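Local coordinates for protein aerobactin synthase IucA (Klebsiella pneumoniae subsp. pneumoniae, PDB 5JM8) that probably catalyses an ATP-dependent ligation step in the assembly of the siderophore aerobactin, as a member of the NIS synthetase family, at residues 401-412 with 433-443. Residues are numbered along the deposited sequence; the frame is centred on the assembly and turned at random.
Sequences WVDAYCHQVLKP and VQMLGDLPVGL
Pro-440 sets its CD-CG edge over one face of the Trp-401 indole, the two side chains crossing at about a right angle; CD lies 3.7 Å from the centroid of the five-membered ring and 13° off the normal, a CH-pi contact. The indole reaches the proline because CG stands anti to the backbone N (chi1 -162°). At the ring's edge Met-435 makes a Met-aromatic contact, SD 3.9 Å from Trp-401 NE1, and Asp-438 O approaches Trp-401 CD1 at 3.2 Å. Helices 378-390 and 475-500 also touch the indole. Apolar packing continues along the helix: Ala-404 CB touches Leu-439 CD1 at 3.9 Å, and further on Leu-443 crosses Val-409 and sends CD2 to within 4.0 Å of Pro-412 CG. The polar link is indirect: one water accepts from Gln-408 NE2 and donates to Pro-440 O, 2.9 Å from each. The Gln-408 chain, bent at chi2, lays its amide beside the Val-441 to Gly-442 peptide, where a classic beta bulge sets both residues opposite Gln-434; OE1 is hydrogen-bonded to Thr-321 OG1. Helix segment 401-412 runs nearly parallel to strand 440-443 (10°), packed on a hairpin of the four-stranded mixed sheet by shape and dispersion, without direct hydrogen bonds.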
ATOM      1  N   TRP A 401      10.811  -3.977 -27.613  1.00 13.89           N
ATOM      2  CA  TRP A 401      11.195  -2.879 -26.734  1.00 12.94           C
ATOM      3  C   TRP A 401      11.772  -1.723 -27.551  1.00 13.77           C
ATOM      4  O   TRP A 401      11.440  -0.560 -27.316  1.00 14.67           O
ATOM      5  CB  TRP A 401      12.203  -3.356 -25.683  1.00 12.95           C
ATOM      6  CG  TRP A 401      12.321  -2.436 -24.497  1.00 12.84           C
ATOM      7  CD1 TRP A 401      11.765  -2.614 -23.263  1.00 12.00           C
ATOM      8  CD2 TRP A 401      13.036  -1.195 -24.440  1.00 13.05           C
ATOM      9  NE1 TRP A 401      12.091  -1.560 -22.442  1.00 18.18           N
ATOM     10  CE2 TRP A 401      12.870  -0.677 -23.141  1.00 14.46           C
ATOM     11  CE3 TRP A 401      13.802  -0.475 -25.360  1.00 15.04           C
ATOM     12  CZ2 TRP A 401      13.439   0.531 -22.741  1.00 12.81           C
ATOM     13  CZ3 TRP A 401      14.365   0.723 -24.962  1.00 13.41           C
ATOM     14  CH2 TRP A 401      14.182   1.213 -23.665  1.00 12.73           C
ATOM     15  N   VAL A 402      12.628  -2.046 -28.518  1.00 14.06           N
ATOM     16  CA  VAL A 402      13.248  -1.030 -29.367  1.00 14.08           C
ATOM     17  C   VAL A 402      12.233  -0.335 -30.271  1.00 16.57           C
ATOM     18  O   VAL A 402      12.309   0.877 -30.478  1.00 20.34           O
ATOM     19  CB  VAL A 402      14.364  -1.637 -30.246  1.00 15.99           C
ATOM     20  CG1 VAL A 402      14.827  -0.636 -31.306  1.00 17.63           C
ATOM     21  CG2 VAL A 402      15.537  -2.072 -29.384  1.00 16.63           C
ATOM     22  N   ASP A 403      11.303  -1.099 -30.832  1.00 13.98           N
ATOM     23  CA  ASP A 403      10.267  -0.522 -31.683  1.00 14.66           C
ATOM     24  C   ASP A 403       9.376   0.437 -30.903  1.00 14.69           C
ATOM     25  O   ASP A 403       9.047   1.520 -31.383  1.00 17.82           O
ATOM     26  CB  ASP A 403       9.415  -1.622 -32.312  1.00 18.95           C
ATOM     27  CG  ASP A 403      10.204  -2.499 -33.262  1.00 25.96           C
ATOM     28  OD1 ASP A 403      11.316  -2.093 -33.668  1.00 31.22           O
ATOM     29  OD2 ASP A 403       9.710  -3.592 -33.608  1.00 26.92           O
ATOM     30  N   ALA A 404       8.987   0.031 -29.699  1.00 14.03           N
ATOM     31  CA  ALA A 404       8.147   0.861 -28.845  1.00 13.98           C
ATOM     32  C   ALA A 404       8.893   2.105 -28.380  1.00 16.39           C
ATOM     33  O   ALA A 404       8.288   3.153 -28.160  1.00 21.60           O
ATOM     34  CB  ALA A 404       7.662   0.064 -27.653  1.00 13.87           C
ATOM     35  N   TYR A 405      10.207   1.980 -28.222  1.00 13.43           N
ATOM     36  CA  TYR A 405      11.046   3.110 -27.840  1.00 13.48           C
ATOM     37  C   TYR A 405      11.017   4.178 -28.927  1.00 16.77           C
ATOM     38  O   TYR A 405      10.940   5.371 -28.640  1.00 21.10           O
ATOM     39  CB  TYR A 405      12.481   2.648 -27.581  1.00 13.49           C
ATOM     40  CG  TYR A 405      13.487   3.775 -27.460  1.00 13.79           C
ATOM     41  CD1 TYR A 405      13.719   4.401 -26.243  1.00 14.02           C
ATOM     42  CD2 TYR A 405      14.214   4.202 -28.563  1.00 15.53           C
ATOM     43  CE1 TYR A 405      14.643   5.427 -26.128  1.00 15.66           C
ATOM     44  CE2 TYR A 405      15.138   5.227 -28.459  1.00 19.06           C
ATOM     45  CZ  TYR A 405      15.348   5.835 -27.239  1.00 19.14           C
ATOM     46  OH  TYR A 405      16.268   6.856 -27.132  1.00 20.47           O
ATOM     47  N   CYS A 406      11.070   3.739 -30.180  1.00 14.59           N
ATOM     48  CA  CYS A 406      11.014   4.653 -31.314  1.00 17.07           C
ATOM     49  C   CYS A 406       9.676   5.384 -31.380  1.00 17.13           C
ATOM     50  O   CYS A 406       9.633   6.598 -31.575  1.00 18.69           O
ATOM     51  CB  CYS A 406      11.254   3.892 -32.620  1.00 21.26           C
ATOM     52  SG  CYS A 406      12.887   3.151 -32.753  1.00 23.56           S
ATOM     53  N   HIS A 407       8.589   4.638 -31.215  1.00 15.33           N
ATOM     54  CA  HIS A 407       7.247   5.201 -31.315  1.00 17.99           C
ATOM     55  C   HIS A 407       6.899   6.115 -30.142  1.00 22.43           C
ATOM     56  O   HIS A 407       6.216   7.124 -30.320  1.00 20.87           O
ATOM     57  CB  HIS A 407       6.205   4.084 -31.401  1.00 18.04           C
ATOM     58  CG  HIS A 407       6.174   3.381 -32.722  1.00 20.14           C
ATOM     59  ND1 HIS A 407       6.449   2.037 -32.855  1.00 23.18           N
ATOM     60  CD2 HIS A 407       5.885   3.831 -33.967  1.00 18.50           C
ATOM     61  CE1 HIS A 407       6.335   1.690 -34.126  1.00 23.89           C
ATOM     62  NE2 HIS A 407       5.995   2.761 -34.821  1.00 20.66           N
ATOM     63  N   GLN A 408       7.359   5.753 -28.948  1.00 14.18           N
ATOM     64  CA  GLN A 408       7.008   6.490 -27.737  1.00 13.95           C
ATOM     65  C   GLN A 408       7.964   7.636 -27.418  1.00 18.92           C
ATOM     66  O   GLN A 408       7.543   8.656 -26.870  1.00 20.78           O
ATOM     67  CB  GLN A 408       6.958   5.540 -26.537  1.00 13.32           C
ATOM     68  CG  GLN A 408       5.862   4.488 -26.614  1.00 13.06           C
ATOM     69  CD  GLN A 408       4.475   5.094 -26.676  1.00 24.97           C
ATOM     70  OE1 GLN A 408       4.288   6.281 -26.399  1.00 21.06           O
ATOM     71  NE2 GLN A 408       3.495   4.285 -27.051  1.00 13.14           N
ATOM     72  N   VAL A 409       9.243   7.465 -27.744  1.00 19.74           N
ATOM     73  CA  VAL A 409      10.250   8.469 -27.412  1.00 18.07           C
ATOM     74  C   VAL A 409      10.642   9.318 -28.618  1.00 21.39           C
ATOM     75  O   VAL A 409      10.508  10.541 -28.590  1.00 19.47           O
ATOM     76  CB  VAL A 409      11.517   7.813 -26.825  1.00 16.37           C
ATOM     77  CG1 VAL A 409      12.563   8.867 -26.472  1.00 14.65           C
ATOM     78  CG2 VAL A 409      11.163   6.989 -25.599  1.00 13.69           C
ATOM     79  N   LEU A 410      11.133   8.676 -29.670  1.00 15.55           N
ATOM     80  CA  LEU A 410      11.676   9.408 -30.809  1.00 16.82           C
ATOM     81  C   LEU A 410      10.592  10.151 -31.583  1.00 21.07           C
ATOM     82  O   LEU A 410      10.809  11.276 -32.032  1.00 29.94           O
ATOM     83  CB  LEU A 410      12.426   8.457 -31.745  1.00 16.44           C
ATOM     84  CG  LEU A 410      13.626   7.719 -31.144  1.00 16.11           C
ATOM     85  CD1 LEU A 410      14.288   6.856 -32.203  1.00 16.39           C
ATOM     86  CD2 LEU A 410      14.634   8.691 -30.539  1.00 16.56           C
ATOM     87  N   LYS A 411       9.422   9.534 -31.727  1.00 16.53           N
ATOM     88  CA  LYS A 411       8.365  10.114 -32.552  1.00 17.31           C
ATOM     89  C   LYS A 411       7.908  11.489 -32.049  1.00 23.46           C
ATOM     90  O   LYS A 411       7.917  12.452 -32.814  1.00 31.94           O
ATOM     91  CB  LYS A 411       7.168   9.160 -32.639  1.00 16.67           C
ATOM     92  CG  LYS A 411       6.147   9.547 -33.698  1.00 17.25           C
ATOM     93  CD  LYS A 411       5.078   8.483 -33.852  1.00 32.92           C
ATOM     94  N   PRO A 412       7.519  11.596 -30.768  1.00 21.47           N
ATOM     95  CA  PRO A 412       7.086  12.921 -30.311  1.00 18.14           C
ATOM     96  C   PRO A 412       8.179  13.986 -30.379  1.00 20.20           C
ATOM     97  O   PRO A 412       7.876  15.156 -30.600  1.00 22.44           O
ATOM     98  CB  PRO A 412       6.669  12.675 -28.856  1.00 16.56           C
ATOM     99  CG  PRO A 412       7.307  11.384 -28.471  1.00 15.89           C
ATOM    100  CD  PRO A 412       7.353  10.574 -29.719  1.00 16.03           C
ATOM    101  N   VAL A 433      11.508   6.953 -19.489  1.00 16.92           N
ATOM    102  CA  VAL A 433      10.747   5.975 -20.255  1.00 14.24           C
ATOM    103  C   VAL A 433       9.623   5.415 -19.401  1.00 14.96           C
ATOM    104  O   VAL A 433       9.855   4.621 -18.492  1.00 15.05           O
ATOM    105  CB  VAL A 433      11.644   4.825 -20.760  1.00 12.15           C
ATOM    106  CG1 VAL A 433      10.828   3.800 -21.535  1.00 12.41           C
ATOM    107  CG2 VAL A 433      12.755   5.375 -21.636  1.00 12.46           C
ATOM    108  N   GLN A 434       8.402   5.847 -19.696  1.00 16.68           N
ATOM    109  CA  GLN A 434       7.230   5.358 -18.992  1.00 11.54           C
ATOM    110  C   GLN A 434       6.907   3.954 -19.472  1.00 22.68           C
ATOM    111  O   GLN A 434       6.443   3.770 -20.597  1.00 18.32           O
ATOM    112  CB  GLN A 434       6.038   6.285 -19.221  1.00 11.78           C
ATOM    113  CG  GLN A 434       4.806   5.934 -18.394  1.00 11.56           C
ATOM    114  CD  GLN A 434       3.577   6.719 -18.813  1.00 12.54           C
ATOM    115  OE1 GLN A 434       3.491   7.213 -19.939  1.00 12.19           O
ATOM    116  NE2 GLN A 434       2.618   6.838 -17.904  1.00 12.02           N
ATOM    117  N   MET A 435       7.162   2.968 -18.619  1.00 11.01           N
ATOM    118  CA  MET A 435       6.911   1.575 -18.966  1.00 10.85           C
ATOM    119  C   MET A 435       5.709   1.007 -18.227  1.00 13.24           C
ATOM    120  O   MET A 435       5.323   1.497 -17.168  1.00 11.16           O
ATOM    121  CB  MET A 435       8.136   0.715 -18.663  1.00 11.90           C
ATOM    122  CG  MET A 435       9.284   0.886 -19.633  1.00 11.00           C
ATOM    123  SD  MET A 435      10.689  -0.126 -19.151  1.00 13.84           S
ATOM    124  CE  MET A 435      11.394   0.890 -17.860  1.00 10.94           C
ATOM    125  N   LEU A 436       5.128  -0.035 -18.811  1.00 11.12           N
ATOM    126  CA  LEU A 436       4.035  -0.779 -18.199  1.00 12.54           C
ATOM    127  C   LEU A 436       4.217  -2.244 -18.566  1.00 15.47           C
ATOM    128  O   LEU A 436       3.977  -2.639 -19.706  1.00 21.31           O
ATOM    129  CB  LEU A 436       2.672  -0.258 -18.672  1.00 12.51           C
ATOM    130  CG  LEU A 436       1.432  -1.002 -18.160  1.00 14.14           C
ATOM    131  CD1 LEU A 436       1.355  -0.989 -16.643  1.00 15.33           C
ATOM    132  CD2 LEU A 436       0.159  -0.407 -18.757  1.00 16.36           C
ATOM    133  N   GLY A 437       4.654  -3.042 -17.599  1.00 13.30           N
ATOM    134  CA  GLY A 437       5.011  -4.423 -17.860  1.00 11.21           C
ATOM    135  C   GLY A 437       6.278  -4.519 -18.689  1.00 12.91           C
ATOM    136  O   GLY A 437       6.377  -5.354 -19.586  1.00 18.61           O
ATOM    137  N   ASP A 438       7.237  -3.644 -18.387  1.00 11.42           N
ATOM    138  CA  ASP A 438       8.563  -3.653 -19.006  1.00 12.04           C
ATOM    139  C   ASP A 438       8.555  -3.276 -20.491  1.00 13.57           C
ATOM    140  O   ASP A 438       9.519  -3.553 -21.205  1.00 15.70           O
ATOM    141  CB  ASP A 438       9.214  -5.029 -18.824  1.00 11.65           C
ATOM    142  CG  ASP A 438       9.299  -5.440 -17.367  1.00 11.51           C
ATOM    143  OD1 ASP A 438      10.138  -4.869 -16.637  1.00 13.40           O
ATOM    144  OD2 ASP A 438       8.532  -6.333 -16.950  1.00 12.28           O
ATOM    145  N   LEU A 439       7.479  -2.630 -20.941  1.00 11.36           N
ATOM    146  CA  LEU A 439       7.379  -2.144 -22.318  1.00 11.32           C
ATOM    147  C   LEU A 439       7.159  -0.634 -22.318  1.00 11.67           C
ATOM    148  O   LEU A 439       6.318  -0.141 -21.573  1.00 15.03           O
ATOM    149  CB  LEU A 439       6.232  -2.839 -23.059  1.00 13.62           C
ATOM    150  CG  LEU A 439       6.058  -2.460 -24.533  1.00 16.10           C
ATOM    151  CD1 LEU A 439       7.134  -3.114 -25.387  1.00 13.51           C
ATOM    152  CD2 LEU A 439       4.670  -2.834 -25.030  1.00 19.57           C
ATOM    153  N   PRO A 440       7.908   0.110 -23.153  1.00 11.49           N
ATOM    154  CA  PRO A 440       7.652   1.554 -23.210  1.00 14.63           C
ATOM    155  C   PRO A 440       6.240   1.874 -23.700  1.00 18.89           C
ATOM    156  O   PRO A 440       5.854   1.433 -24.784  1.00 23.71           O
ATOM    157  CB  PRO A 440       8.701   2.066 -24.205  1.00 12.05           C
ATOM    158  CG  PRO A 440       9.750   1.014 -24.245  1.00 12.00           C
ATOM    159  CD  PRO A 440       9.037  -0.279 -24.016  1.00 11.74           C
ATOM    160  N   VAL A 441       5.484   2.628 -22.906  1.00 15.31           N
ATOM    161  CA  VAL A 441       4.128   3.022 -23.277  1.00 14.74           C
ATOM    162  C   VAL A 441       3.968   4.539 -23.264  1.00 12.73           C
ATOM    163  O   VAL A 441       2.873   5.057 -23.490  1.00 13.52           O
ATOM    164  CB  VAL A 441       3.078   2.394 -22.330  1.00 17.72           C
ATOM    165  CG1 VAL A 441       3.102   0.882 -22.446  1.00 11.88           C
ATOM    166  CG2 VAL A 441       3.327   2.819 -20.893  1.00 11.89           C
ATOM    167  N   GLY A 442       5.058   5.251 -23.000  1.00 12.29           N
ATOM    168  CA  GLY A 442       5.020   6.701 -22.981  1.00 12.65           C
ATOM    169  C   GLY A 442       6.361   7.339 -22.677  1.00 19.11           C
ATOM    170  O   GLY A 442       7.330   6.648 -22.361  1.00 19.62           O
ATOM    171  N   LEU A 443       6.404   8.666 -22.777  1.00 16.75           N
ATOM    172  CA  LEU A 443       7.623   9.435 -22.545  1.00 15.97           C
ATOM    173  C   LEU A 443       7.357  10.615 -21.621  1.00 18.14           C
ATOM    174  O   LEU A 443       6.322  11.274 -21.718  1.00 18.64           O
ATOM    175  CB  LEU A 443       8.202   9.938 -23.874  1.00 15.25           C
ATOM    176  CG  LEU A 443       9.312  10.996 -23.791  1.00 17.99           C
ATOM    177  CD1 LEU A 443      10.577  10.410 -23.181  1.00 20.42           C
ATOM    178  CD2 LEU A 443       9.608  11.604 -25.156  1.00 15.95           C
TER
HETATM  179  O   HOH W   1       4.306   1.469 -27.204  1.00 15.76           O